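Local coordinates for VESB protease (Vibrio cholerae, PDB 4LK4), which probably acts as a secreted trypsin-like serine endopeptidase of the S1 family, with an Ig-like domain following the protease domain, at residues A[20-25]-A[200-205]; A[26-31]-A[51-56]; A[56-61]-A[103-108]; A[68-73]-A[107-112]. The protein carries 1 engineered substitution. All coordinates share one frame; numbering follows the deposited sequence.

Interaction 1: residues A[20-25]-A[200-205]; sequences AEWPSI and GGPIVV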
loop_
_atom_site.group_PDB
_atom_site.type_symbol
_atom_site.label_atom_id
_atom_site.label_comp_id
_atom_site.label_asym_id
_atom_site.label_seq_id
_atom_site.Cartn_x
_atom_site.Cartn_y
_atom_site.Cartn_z
ATOM N N ALA A 20 -22.560 -1.776 9.263
ATOM C CA ALA A 20 -22.472 -0.516 9.930
ATOM C C ALA A 20 -21.216 -0.451 10.787
ATOM O O ALA A 20 -20.793 0.655 11.143
ATOM C CB ALA A 20 -23.708 -0.297 10.786
ATOM N N GLU A 21 -20.619 -1.600 11.120
ATOM C CA GLU A 21 -19.377 -1.621 11.908
ATOM C C GLU A 21 -18.141 -1.505 11.022
ATOM O O GLU A 21 -17.016 -1.348 11.517
ATOM C CB GLU A 21 -19.286 -2.881 12.793
ATOM C CG GLU A 21 -20.184 -2.842 14.046
ATOM C CD GLU A 21 -20.436 -4.212 14.694
ATOM O OE1 GLU A 21 -19.491 -5.018 14.841
ATOM O OE2 GLU A 21 -21.593 -4.487 15.073
ATOM N N TRP A 22 -18.341 -1.580 9.709
ATOM C CA TRP A 22 -17.219 -1.537 8.787
ATOM C C TRP A 22 -17.465 -0.587 7.610
ATOM O O TRP A 22 -17.416 -0.992 6.462
ATOM C CB TRP A 22 -16.936 -2.950 8.292
ATOM C CG TRP A 22 -16.528 -3.900 9.366
ATOM C CD1 TRP A 22 -17.329 -4.750 10.063
ATOM C CD2 TRP A 22 -15.205 -4.137 9.823
ATOM N NE1 TRP A 22 -16.586 -5.496 10.941
ATOM C CE2 TRP A 22 -15.278 -5.126 10.820
ATOM C CE3 TRP A 22 -13.960 -3.583 9.511
ATOM C CZ2 TRP A 22 -14.155 -5.574 11.498
ATOM C CZ3 TRP A 22 -12.859 -4.030 10.174
ATOM C CH2 TRP A 22 -12.958 -5.011 11.159
ATOM N N PRO A 23 -17.732 0.693 7.902
ATOM C CA PRO A 23 -17.991 1.617 6.797
ATOM C C PRO A 23 -16.725 1.971 6.025
ATOM O O PRO A 23 -16.821 2.390 4.859
ATOM C CB PRO A 23 -18.613 2.833 7.484
ATOM C CG PRO A 23 -18.079 2.805 8.881
ATOM C CD PRO A 23 -17.778 1.366 9.215
ATOM N N SER A 24 -15.556 1.747 6.633
ATOM C CA SER A 24 -14.287 2.077 5.986
ATOM C C SER A 24 -13.602 0.908 5.277
ATOM O O SER A 24 -12.499 1.062 4.771
ATOM C CB SER A 24 -13.327 2.708 7.009
ATOM O OG SER A 24 -13.783 3.990 7.463
ATOM N N ILE A 25 -14.223 -0.264 5.231
ATOM C CA ILE A 25 -13.630 -1.404 4.521
ATOM C C ILE A 25 -13.570 -1.123 3.023
ATOM O O ILE A 25 -14.369 -0.351 2.487
ATOM C CB ILE A 25 -14.467 -2.671 4.719
ATOM C CG1 ILE A 25 -13.725 -3.934 4.317
ATOM C CG2 ILE A 25 -15.735 -2.604 3.877
ATOM C CD1 ILE A 25 -12.522 -4.249 5.169
ATOM N N GLY A 200 -4.664 -7.837 2.164
ATOM C CA GLY A 200 -4.876 -6.398 2.062
ATOM C C GLY A 200 -5.871 -5.809 3.061
ATOM O O GLY A 200 -5.859 -4.599 3.332
ATOM N N GLY A 201 -6.742 -6.635 3.607
ATOM C CA GLY A 201 -7.765 -6.150 4.489
ATOM C C GLY A 201 -7.218 -5.820 5.861
ATOM O O GLY A 201 -6.116 -6.229 6.235
ATOM N N PRO A 202 -7.989 -5.072 6.615
ATOM C CA PRO A 202 -7.578 -4.573 7.910
ATOM C C PRO A 202 -7.697 -5.580 9.046
ATOM O O PRO A 202 -8.625 -6.377 9.082
ATOM C CB PRO A 202 -8.602 -3.470 8.170
ATOM C CG PRO A 202 -9.855 -3.964 7.490
ATOM C CD PRO A 202 -9.309 -4.556 6.214
ATOM N N ILE A 203 -6.798 -5.479 10.012
ATOM C CA ILE A 203 -6.991 -6.102 11.314
ATOM C C ILE A 203 -6.949 -4.933 12.295
ATOM O O ILE A 203 -6.068 -4.091 12.226
ATOM C CB ILE A 203 -5.928 -7.213 11.571
ATOM C CG1 ILE A 203 -6.072 -7.858 12.940
ATOM C CG2 ILE A 203 -4.505 -6.687 11.412
ATOM C CD1 ILE A 203 -5.157 -9.069 13.095
ATOM N N VAL A 204 -7.924 -4.871 13.189
ATOM C CA VAL A 204 -8.113 -3.730 14.058
ATOM C C VAL A 204 -8.083 -4.186 15.498
ATOM O O VAL A 204 -8.404 -5.328 15.792
ATOM C CB VAL A 204 -9.471 -3.029 13.769
ATOM C CG1 VAL A 204 -9.606 -2.717 12.287
ATOM C CG2 VAL A 204 -10.647 -3.877 14.195
ATOM N N VAL A 205 -7.736 -3.291 16.411
ATOM C CA VAL A 205 -7.782 -3.617 17.847
ATOM C C VAL A 205 -9.253 -3.739 18.207
ATOM O O VAL A 205 -10.036 -2.821 17.951
ATOM C CB VAL A 205 -7.109 -2.532 18.707
ATOM C CG1 VAL A 205 -7.031 -2.959 20.158
ATOM C CG2 VAL A 205 -5.704 -2.241 18.198
#
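I25 and P202 form the tight end of a wholly apolar meeting between the loop 20-25 and the beginning of strand 202-205. The two side chains cross nearly at a right angle. I25 CD1 presses on the proline ring, 3.4 Å from P202 CD, and P202 CG is almost as close to the same methyl. The I25 CB does not point at the partner; CG1 stands anti to the backbone N (chi1 -165°), and the bend at the next bond (chi2 65°) carries CD1 to the proline. Packing is easier around W22. Its indole meets both partners obliquely: W22 CZ3 lies 4.0 Å from P202 CG, and W22 CH2 lies 4.0 Å from V204 CG2, the tryptophan and valine reaching for each other from opposite directions. P202 thus touches both I25 and W22. All four residues are buried, whereas A20 and E21, in the 3-10 turn that precedes W22, are exposed. The turn from W22 to I25, type I, is closed by a weak bond from I25 N to W22 O. The contact bridges the two barrels of the chymotrypsin-like fold: I25 opens strand 25-30 of the closed six-stranded barrel and pairs with G71, while P202 pairs with A138 of the other sheet. The tryptophan also packs against T136 and A138 of strand 134-139, beside strand 202-205.

Interaction 2: residues A[26-31]-A[51-56]; sequences VALVKR and VLTAAH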
loop_
_atom_site.group_PDB
_atom_site.type_symbol
_atom_site.label_atom_id
_atom_site.label_comp_id
_atom_site.label_asym_id
_atom_site.label_seq_id
_atom_site.Cartn_x
_atom_site.Cartn_y
_atom_site.Cartn_z
ATOM N N VAL A 26 -12.647 -1.762 2.331
ATOM C CA VAL A 26 -12.571 -1.590 0.887
ATOM C C VAL A 26 -12.345 -2.916 0.165
ATOM O O VAL A 26 -11.492 -3.714 0.574
ATOM C CB VAL A 26 -11.411 -0.654 0.525
ATOM C CG1 VAL A 26 -11.367 -0.421 -0.969
ATOM C CG2 VAL A 26 -11.527 0.646 1.310
ATOM N N ALA A 27 -13.118 -3.140 -0.899
ATOM C CA ALA A 27 -12.872 -4.243 -1.805
ATOM C C ALA A 27 -12.121 -3.743 -3.025
ATOM O O ALA A 27 -12.479 -2.736 -3.643
ATOM C CB ALA A 27 -14.164 -4.869 -2.221
ATOM N N LEU A 28 -11.065 -4.449 -3.362
ATOM C CA LEU A 28 -10.307 -4.155 -4.571
ATOM C C LEU A 28 -10.786 -5.088 -5.675
ATOM O O LEU A 28 -10.790 -6.316 -5.516
ATOM C CB LEU A 28 -8.807 -4.328 -4.318
ATOM C CG LEU A 28 -8.229 -3.408 -3.245
ATOM C CD1 LEU A 28 -6.732 -3.635 -3.186
ATOM C CD2 LEU A 28 -8.513 -1.954 -3.549
ATOM N N VAL A 29 -11.218 -4.513 -6.788
ATOM C CA VAL A 29 -11.827 -5.338 -7.817
ATOM C C VAL A 29 -11.273 -4.956 -9.158
ATOM O O VAL A 29 -10.908 -3.803 -9.370
ATOM C CB VAL A 29 -13.363 -5.259 -7.795
ATOM C CG1 VAL A 29 -13.864 -5.365 -6.358
ATOM C CG2 VAL A 29 -13.856 -3.973 -8.375
ATOM N N LYS A 30 -11.226 -5.939 -10.047
ATOM C CA LYS A 30 -10.708 -5.767 -11.367
ATOM C C LYS A 30 -11.596 -4.797 -12.119
ATOM O O LYS A 30 -12.815 -4.915 -12.077
ATOM C CB LYS A 30 -10.636 -7.116 -12.086
ATOM C CG LYS A 30 -10.222 -7.006 -13.551
ATOM C CD LYS A 30 -9.657 -8.319 -14.079
ATOM C CE LYS A 30 -9.427 -8.260 -15.590
ATOM N NZ LYS A 30 -10.661 -8.722 -16.294
ATOM N N ARG A 31 -10.972 -3.837 -12.811
ATOM C CA ARG A 31 -11.708 -2.834 -13.540
ATOM C C ARG A 31 -12.497 -3.436 -14.683
ATOM O O ARG A 31 -11.989 -4.283 -15.422
ATOM C CB ARG A 31 -10.775 -1.758 -14.103
ATOM C CG ARG A 31 -11.575 -0.580 -14.670
ATOM C CD ARG A 31 -10.741 0.631 -14.952
ATOM N NE ARG A 31 -9.944 1.050 -13.814
ATOM C CZ ARG A 31 -9.035 2.023 -13.875
ATOM N NH1 ARG A 31 -8.817 2.652 -15.018
ATOM N NH2 ARG A 31 -8.326 2.349 -12.809
ATOM N N VAL A 51 -6.408 4.672 -0.203
ATOM C CA VAL A 51 -6.727 3.373 0.336
ATOM C C VAL A 51 -5.440 2.658 0.749
ATOM O O VAL A 51 -4.432 2.720 0.048
ATOM C CB VAL A 51 -7.400 2.557 -0.753
ATOM C CG1 VAL A 51 -7.492 1.099 -0.362
ATOM C CG2 VAL A 51 -8.767 3.141 -1.057
ATOM N N LEU A 52 -5.486 1.980 1.885
ATOM C CA LEU A 52 -4.350 1.244 2.431
ATOM C C LEU A 52 -4.585 -0.219 2.164
ATOM O O LEU A 52 -5.711 -0.725 2.354
ATOM C CB LEU A 52 -4.283 1.446 3.935
ATOM C CG LEU A 52 -3.197 0.688 4.689
ATOM C CD1 LEU A 52 -1.811 1.014 4.159
ATOM C CD2 LEU A 52 -3.278 0.976 6.188
ATOM N N THR A 53 -3.551 -0.904 1.703
ATOM C CA THR A 53 -3.677 -2.304 1.332
ATOM C C THR A 53 -2.308 -2.956 1.344
ATOM O O THR A 53 -1.360 -2.357 1.818
ATOM C CB THR A 53 -4.362 -2.441 -0.040
ATOM O OG1 THR A 53 -4.766 -3.801 -0.222
ATOM C CG2 THR A 53 -3.437 -2.092 -1.150
ATOM N N ALA A 54 -2.204 -4.170 0.830
ATOM C CA ALA A 54 -0.977 -4.951 0.859
ATOM C C ALA A 54 -0.260 -4.774 -0.475
ATOM O O ALA A 54 -0.913 -4.667 -1.504
ATOM C CB ALA A 54 -1.318 -6.413 1.094
ATOM N N ALA A 55 1.070 -4.719 -0.500
ATOM C CA ALA A 55 1.752 -4.540 -1.812
ATOM C C ALA A 55 1.616 -5.745 -2.720
ATOM O O ALA A 55 1.503 -5.597 -3.938
ATOM C CB ALA A 55 3.215 -4.201 -1.645
ATOM N N HIS A 56 1.633 -6.946 -2.166
ATOM C CA HIS A 56 1.624 -8.097 -3.061
ATOM C C HIS A 56 0.306 -8.293 -3.835
ATOM O O HIS A 56 0.290 -9.003 -4.817
ATOM C CB HIS A 56 2.021 -9.372 -2.338
ATOM C CG HIS A 56 0.903 -10.017 -1.618
ATOM N ND1 HIS A 56 0.670 -9.803 -0.277
ATOM C CD2 HIS A 56 -0.042 -10.892 -2.038
ATOM C CE1 HIS A 56 -0.372 -10.516 0.099
ATOM N NE2 HIS A 56 -0.823 -11.184 -0.950
#
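L28 and T53 meet tip to tip inside the first beta barrel of the chymotrypsin fold, and V26 and V51 meet beside them. Strands 25-30 and 50-53 are not neighbours in that barrel: strand 39-46 runs between them, and no hydrogen bond links the two segments. What joins them is side chains turned into the shared interior. L28 does this with an extended chain. Its CG is anti to the carbonyl carbon, beside the backbone N, and CD1 continues outward (chi2 -176°), so that this single methyl makes the whole approach to T53. L28 CD1 sits over the threonine branch point, 4.1 Å from T53 CB and 4.2 Å from T53 CG2, with the hydroxyl oxygen nearer still. On T53, OG1 rather than the methyl takes the place opposite the backbone N (chi1 -166°), which directs the oxygen to the side where T53 OG1 donates a hydrogen bond to G42 O of strand 39-46. The buried hydroxyl is therefore satisfied by the intervening strand although an aliphatic methyl lies against it. The valine pair is looser. Both valines place CG1 roughly anti to the backbone N, and V26 CG1 lies 4.2 Å from V51 CG1. Around the four residues, V68 covers V26 and L28, V107 and L109 lie on V51, and A105 and F58 lie on T53. The shortest approach of the contact is L28 CD1 to T53 OG1, 3.6 Å, an apolar methyl against a polar oxygen.

Interaction 3: residues A[56-61]-A[103-108]; sequences HCFDSR and DIAIVE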
loop_
_atom_site.group_PDB
_atom_site.type_symbol
_atom_site.label_atom_id
_atom_site.label_comp_id
_atom_site.label_asym_id
_atom_site.label_seq_id
_atom_site.Cartn_x
_atom_site.Cartn_y
_atom_site.Cartn_z
ATOM N N HIS A 56 1.633 -6.946 -2.166
ATOM C CA HIS A 56 1.624 -8.097 -3.061
ATOM C C HIS A 56 0.306 -8.293 -3.835
ATOM O O HIS A 56 0.290 -9.003 -4.817
ATOM C CB HIS A 56 2.021 -9.372 -2.338
ATOM C CG HIS A 56 0.903 -10.017 -1.618
ATOM N ND1 HIS A 56 0.670 -9.803 -0.277
ATOM C CD2 HIS A 56 -0.042 -10.892 -2.038
ATOM C CE1 HIS A 56 -0.372 -10.516 0.099
ATOM N NE2 HIS A 56 -0.823 -11.184 -0.950
ATOM N N CYS A 57 -0.779 -7.652 -3.417
ATOM C CA CYS A 57 -2.009 -7.583 -4.227
ATOM C C CYS A 57 -1.749 -7.058 -5.647
ATOM O O CYS A 57 -2.566 -7.266 -6.556
ATOM C CB CYS A 57 -3.029 -6.667 -3.549
ATOM S SG CYS A 57 -3.623 -7.306 -1.962
ATOM N N PHE A 58 -0.641 -6.343 -5.839
ATOM C CA PHE A 58 -0.343 -5.768 -7.136
ATOM C C PHE A 58 0.891 -6.342 -7.801
ATOM O O PHE A 58 1.347 -5.776 -8.764
ATOM C CB PHE A 58 -0.241 -4.244 -7.017
ATOM C CG PHE A 58 -1.411 -3.630 -6.337
ATOM C CD1 PHE A 58 -2.608 -3.531 -6.983
ATOM C CD2 PHE A 58 -1.319 -3.176 -5.055
ATOM C CE1 PHE A 58 -3.700 -2.991 -6.377
ATOM C CE2 PHE A 58 -2.407 -2.635 -4.435
ATOM C CZ PHE A 58 -3.615 -2.564 -5.093
ATOM N N ASP A 59 1.409 -7.484 -7.336
ATOM C CA ASP A 59 2.570 -8.114 -8.009
ATOM C C ASP A 59 2.362 -8.151 -9.527
ATOM O O ASP A 59 3.292 -7.874 -10.308
ATOM C CB ASP A 59 2.831 -9.545 -7.506
ATOM C CG ASP A 59 3.458 -9.608 -6.094
ATOM O OD1 ASP A 59 4.182 -8.683 -5.676
ATOM O OD2 ASP A 59 3.236 -10.636 -5.404
ATOM N N SER A 60 1.142 -8.434 -9.963
ATOM C CA SER A 60 0.888 -8.633 -11.403
ATOM C C SER A 60 -0.202 -7.744 -11.994
ATOM O O SER A 60 -0.855 -8.121 -12.964
ATOM C CB SER A 60 0.527 -10.107 -11.623
ATOM O OG SER A 60 1.578 -10.974 -11.200
ATOM N N ARG A 61 -0.399 -6.575 -11.399
ATOM C CA ARG A 61 -1.479 -5.669 -11.765
ATOM C C ARG A 61 -0.975 -4.265 -11.642
ATOM O O ARG A 61 -0.076 -3.995 -10.838
ATOM C CB ARG A 61 -2.624 -5.737 -10.772
ATOM C CG ARG A 61 -3.241 -7.088 -10.546
ATOM C CD ARG A 61 -4.284 -7.023 -9.441
ATOM N NE ARG A 61 -4.576 -8.372 -8.958
ATOM C CZ ARG A 61 -5.550 -9.137 -9.428
ATOM N NH1 ARG A 61 -6.383 -8.688 -10.371
ATOM N NH2 ARG A 61 -5.714 -10.360 -8.932
ATOM N N ASP A 103 5.229 -5.402 3.196
ATOM C CA ASP A 103 4.114 -5.690 2.322
ATOM C C ASP A 103 3.043 -4.649 2.544
ATOM O O ASP A 103 2.071 -4.881 3.234
ATOM C CB ASP A 103 3.576 -7.087 2.600
ATOM C CG ASP A 103 2.576 -7.564 1.562
ATOM O OD1 ASP A 103 2.478 -6.963 0.469
ATOM O OD2 ASP A 103 1.883 -8.574 1.854
ATOM N N ILE A 104 3.243 -3.480 1.955
ATOM C CA ILE A 104 2.299 -2.420 2.123
ATOM C C ILE A 104 2.252 -1.555 0.883
ATOM O O ILE A 104 3.257 -1.380 0.204
ATOM C CB ILE A 104 2.661 -1.597 3.356
ATOM C CG1 ILE A 104 1.566 -0.574 3.667
ATOM C CG2 ILE A 104 4.023 -0.932 3.187
ATOM C CD1 ILE A 104 1.740 0.111 5.002
ATOM N N ALA A 105 1.060 -1.016 0.618
ATOM C CA ALA A 105 0.817 -0.194 -0.556
ATOM C C ALA A 105 -0.294 0.807 -0.336
ATOM O O ALA A 105 -1.172 0.580 0.452
ATOM C CB ALA A 105 0.470 -1.084 -1.751
ATOM N N ILE A 106 -0.257 1.893 -1.097
ATOM C CA ILE A 106 -1.319 2.895 -1.107
ATOM C C ILE A 106 -1.940 2.911 -2.499
ATOM O O ILE A 106 -1.225 2.916 -3.493
ATOM C CB ILE A 106 -0.772 4.319 -0.831
ATOM C CG1 ILE A 106 -0.249 4.424 0.600
ATOM C CG2 ILE A 106 -1.823 5.391 -1.099
ATOM C CD1 ILE A 106 -1.290 4.111 1.652
ATOM N N VAL A 107 -3.266 2.916 -2.554
ATOM C CA VAL A 107 -3.953 3.145 -3.805
ATOM C C VAL A 107 -4.475 4.570 -3.767
ATOM O O VAL A 107 -5.240 4.924 -2.882
ATOM C CB VAL A 107 -5.100 2.147 -4.019
ATOM C CG1 VAL A 107 -5.724 2.339 -5.394
ATOM C CG2 VAL A 107 -4.584 0.719 -3.861
ATOM N N GLU A 108 -4.003 5.393 -4.706
ATOM C CA GLU A 108 -4.491 6.730 -4.903
ATOM C C GLU A 108 -5.632 6.606 -5.896
ATOM O O GLU A 108 -5.473 5.976 -6.930
ATOM C CB GLU A 108 -3.365 7.550 -5.482
ATOM C CG GLU A 108 -3.687 9.013 -5.708
ATOM C CD GLU A 108 -2.610 9.733 -6.485
ATOM O OE1 GLU A 108 -1.514 9.937 -5.909
ATOM O OE2 GLU A 108 -2.875 10.096 -7.667
#
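H56 grips D103 twice, through its backbone and through its ring. The amide H56 N gives a hydrogen bond of 2.8 Å to D103 OD1, on the syn lone pair of that oxygen. The imidazole donates from H56 ND1 to D103 OD2 over 2.7 Å, with an N-H...O angle of 157°; the acceptor lies in the ring plane, although ring and carboxylate planes are turned 38° apart. A third, weak bond runs from H56 ND1 to D103 OD1. The ring reaches the aspartate because CG lies between the backbone N and the carbonyl carbon (chi1 83°), bringing ND1 and the amide N to the same carboxylate. C57 follows, tied to C41 by a disulfide, and its CB lies over one face of the F58 ring. F58 then turns into the barrel interior: F58 CZ comes within 3.6 Å of V107 CG2, obliquely, while A105 CB sits at the ring edge, 4.2 Å from F58 CE2. At D59 the chain leaves the contact; its carboxylate pairs instead with R91 and Y95. A type I turn from F58 to R61 finishes the segment, with R61 NE bonded weakly back to C57 O. H56 and D103 match the His-Asp pair of the trypsin-family triad, H56 lying in the family's TAAHC signature. D103 OD2 is bonded to S216 OG as well. The ND1 bond fixes the rotation of the imidazole, the amide bond steadies the carboxylate, and H56 NE2 is directed away from D103, consistent with the His-Asp arrangement of trypsin-like proteases.

Interaction 4: residues A[68-73]-A[107-112]; sequences VIIGAY and VELAQT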
loop_
_atom_site.group_PDB
_atom_site.type_symbol
_atom_site.label_atom_id
_atom_site.label_comp_id
_atom_site.label_asym_id
_atom_site.label_seq_id
_atom_site.Cartn_x
_atom_site.Cartn_y
_atom_site.Cartn_z
ATOM N N VAL A 68 -11.688 0.307 -6.713
ATOM C CA VAL A 68 -11.954 0.014 -5.327
ATOM C C VAL A 68 -13.418 0.295 -5.054
ATOM O O VAL A 68 -14.051 1.106 -5.742
ATOM C CB VAL A 68 -11.087 0.850 -4.366
ATOM C CG1 VAL A 68 -9.658 0.877 -4.845
ATOM C CG2 VAL A 68 -11.634 2.270 -4.205
ATOM N N ILE A 69 -13.937 -0.390 -4.049
ATOM C CA ILE A 69 -15.323 -0.183 -3.576
ATOM C C ILE A 69 -15.265 0.057 -2.091
ATOM O O ILE A 69 -15.005 -0.867 -1.333
ATOM C CB ILE A 69 -16.246 -1.370 -3.814
ATOM C CG1 ILE A 69 -16.282 -1.728 -5.289
ATOM C CG2 ILE A 69 -17.666 -1.018 -3.341
ATOM C CD1 ILE A 69 -16.951 -3.062 -5.577
ATOM N N ILE A 70 -15.461 1.315 -1.714
ATOM C CA ILE A 70 -15.347 1.777 -0.333
ATOM C C ILE A 70 -16.686 1.532 0.325
ATOM O O ILE A 70 -17.717 1.894 -0.221
ATOM C CB ILE A 70 -15.037 3.310 -0.269
ATOM C CG1 ILE A 70 -13.719 3.629 -0.998
ATOM C CG2 ILE A 70 -14.931 3.795 1.157
ATOM C CD1 ILE A 70 -13.294 5.074 -0.956
ATOM N N GLY A 71 -16.674 0.936 1.505
ATOM C CA GLY A 71 -17.940 0.641 2.219
ATOM C C GLY A 71 -18.677 -0.476 1.524
ATOM O O GLY A 71 -19.872 -0.588 1.617
ATOM N N ALA A 72 -17.945 -1.313 0.793
ATOM C CA ALA A 72 -18.545 -2.504 0.166
ATOM C C ALA A 72 -19.017 -3.427 1.276
ATOM O O ALA A 72 -18.443 -3.411 2.358
ATOM C CB ALA A 72 -17.503 -3.212 -0.717
ATOM N N TYR A 73 -20.051 -4.213 1.018
ATOM C CA TYR A 73 -20.490 -5.223 1.967
ATOM C C TYR A 73 -20.958 -6.497 1.266
ATOM O O TYR A 73 -20.315 -7.528 1.380
ATOM C CB TYR A 73 -21.568 -4.663 2.869
ATOM C CG TYR A 73 -22.096 -5.688 3.809
ATOM C CD1 TYR A 73 -21.377 -6.027 4.941
ATOM C CD2 TYR A 73 -23.278 -6.349 3.556
ATOM C CE1 TYR A 73 -21.849 -6.978 5.814
ATOM C CE2 TYR A 73 -23.746 -7.337 4.408
ATOM C CZ TYR A 73 -23.026 -7.632 5.539
ATOM O OH TYR A 73 -23.446 -8.591 6.418
ATOM N N VAL A 107 -3.266 2.916 -2.554
ATOM C CA VAL A 107 -3.953 3.145 -3.805
ATOM C C VAL A 107 -4.475 4.570 -3.767
ATOM O O VAL A 107 -5.240 4.924 -2.882
ATOM C CB VAL A 107 -5.100 2.147 -4.019
ATOM C CG1 VAL A 107 -5.724 2.339 -5.394
ATOM C CG2 VAL A 107 -4.584 0.719 -3.861
ATOM N N GLU A 108 -4.003 5.393 -4.706
ATOM C CA GLU A 108 -4.491 6.730 -4.903
ATOM C C GLU A 108 -5.632 6.606 -5.896
ATOM O O GLU A 108 -5.473 5.976 -6.930
ATOM C CB GLU A 108 -3.365 7.550 -5.482
ATOM C CG GLU A 108 -3.687 9.013 -5.708
ATOM C CD GLU A 108 -2.610 9.733 -6.485
ATOM O OE1 GLU A 108 -1.514 9.937 -5.909
ATOM O OE2 GLU A 108 -2.875 10.096 -7.667
ATOM N N LEU A 109 -6.780 7.180 -5.569
ATOM C CA LEU A 109 -8.007 7.002 -6.333
ATOM C C LEU A 109 -8.226 8.142 -7.297
ATOM O O LEU A 109 -7.782 9.238 -7.039
ATOM C CB LEU A 109 -9.176 6.997 -5.368
ATOM C CG LEU A 109 -9.149 5.878 -4.341
ATOM C CD1 LEU A 109 -10.491 5.811 -3.629
ATOM C CD2 LEU A 109 -8.860 4.543 -5.011
ATOM N N ALA A 110 -8.949 7.907 -8.381
ATOM C CA ALA A 110 -9.221 8.971 -9.374
ATOM C C ALA A 110 -10.122 10.096 -8.856
ATOM O O ALA A 110 -10.261 11.129 -9.491
ATOM C CB ALA A 110 -9.813 8.384 -10.651
ATOM N N GLN A 111 -10.747 9.904 -7.713
ATOM C CA GLN A 111 -11.463 10.998 -7.074
ATOM C C GLN A 111 -11.565 10.711 -5.590
ATOM O O GLN A 111 -11.375 9.585 -5.165
ATOM C CB GLN A 111 -12.849 11.177 -7.707
ATOM C CG GLN A 111 -13.498 9.859 -8.073
ATOM C CD GLN A 111 -14.880 9.988 -8.691
ATOM O OE1 GLN A 111 -15.639 10.919 -8.398
ATOM N NE2 GLN A 111 -15.225 9.016 -9.533
ATOM N N THR A 112 -11.838 11.752 -4.819
ATOM C CA THR A 112 -11.933 11.648 -3.388
ATOM C C THR A 112 -13.261 11.011 -3.024
ATOM O O THR A 112 -14.212 11.076 -3.783
ATOM C CB THR A 112 -11.864 13.046 -2.738
ATOM O OG1 THR A 112 -12.958 13.857 -3.195
ATOM C CG2 THR A 112 -10.538 13.749 -3.072
#
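V68 and L109 reach toward each other tip to tip, and this pair carries most of the contact between strands 66-70 and 105-109. L109 extends with CG anti to the carbonyl carbon (chi1 -61°), and its two methyls divide the work. L109 CD2 fits against both branches of the valine, 3.7 Å from V68 CG2 and 3.8 Å from V68 CG1. CD1 has two partners as well: V68 CG2, and the end of I70, whose CD1 is 3.9 Å from L109 CD1. I70 crosses the leucine at a slant and touches it with this terminal methyl. V107, two residues earlier, adds a looser touch, V107 CG1 to V68 CG1 at 4.2 Å. The strand axes stand 10.2 Å apart at closest and run at 78° to each other, as for strands one apart in a curved barrel wall, whose side chains meet in the interior. Beyond L109 the chain turns a corner at A110 and Q111, which are exposed, while a type II turn from I69 to A72 leads out of the other strand. Strand 82-91 lies between the two, pairing with both, and V26 and L28 of strand 25-30 and V51 of strand 50-53 close in round the same cluster.

The six-stranded barrel joins these contacts. Interactions 2 and 3, with centres about 7 Å apart, share H56 and are stitched by probable backbone hydrogen bonds, V51 O to V107 N (2.9 Å) and T53 O to A105 N (3.0 Å). Interaction 4 shares strand 105-109 with interaction 3 and meets interaction 2 where A27 O lies 2.8 Å from I69 N. Interaction 1 joins this barrel to the other through W22 and I25, and its G200 CA packs 3.5 Å from T53 OG1. The probable active site lies at that seam: H56, held by D103, packs on A199 at the family's nucleophilic serine position, probably the engineered substitution, so the nucleophilic hydroxyl is absent here.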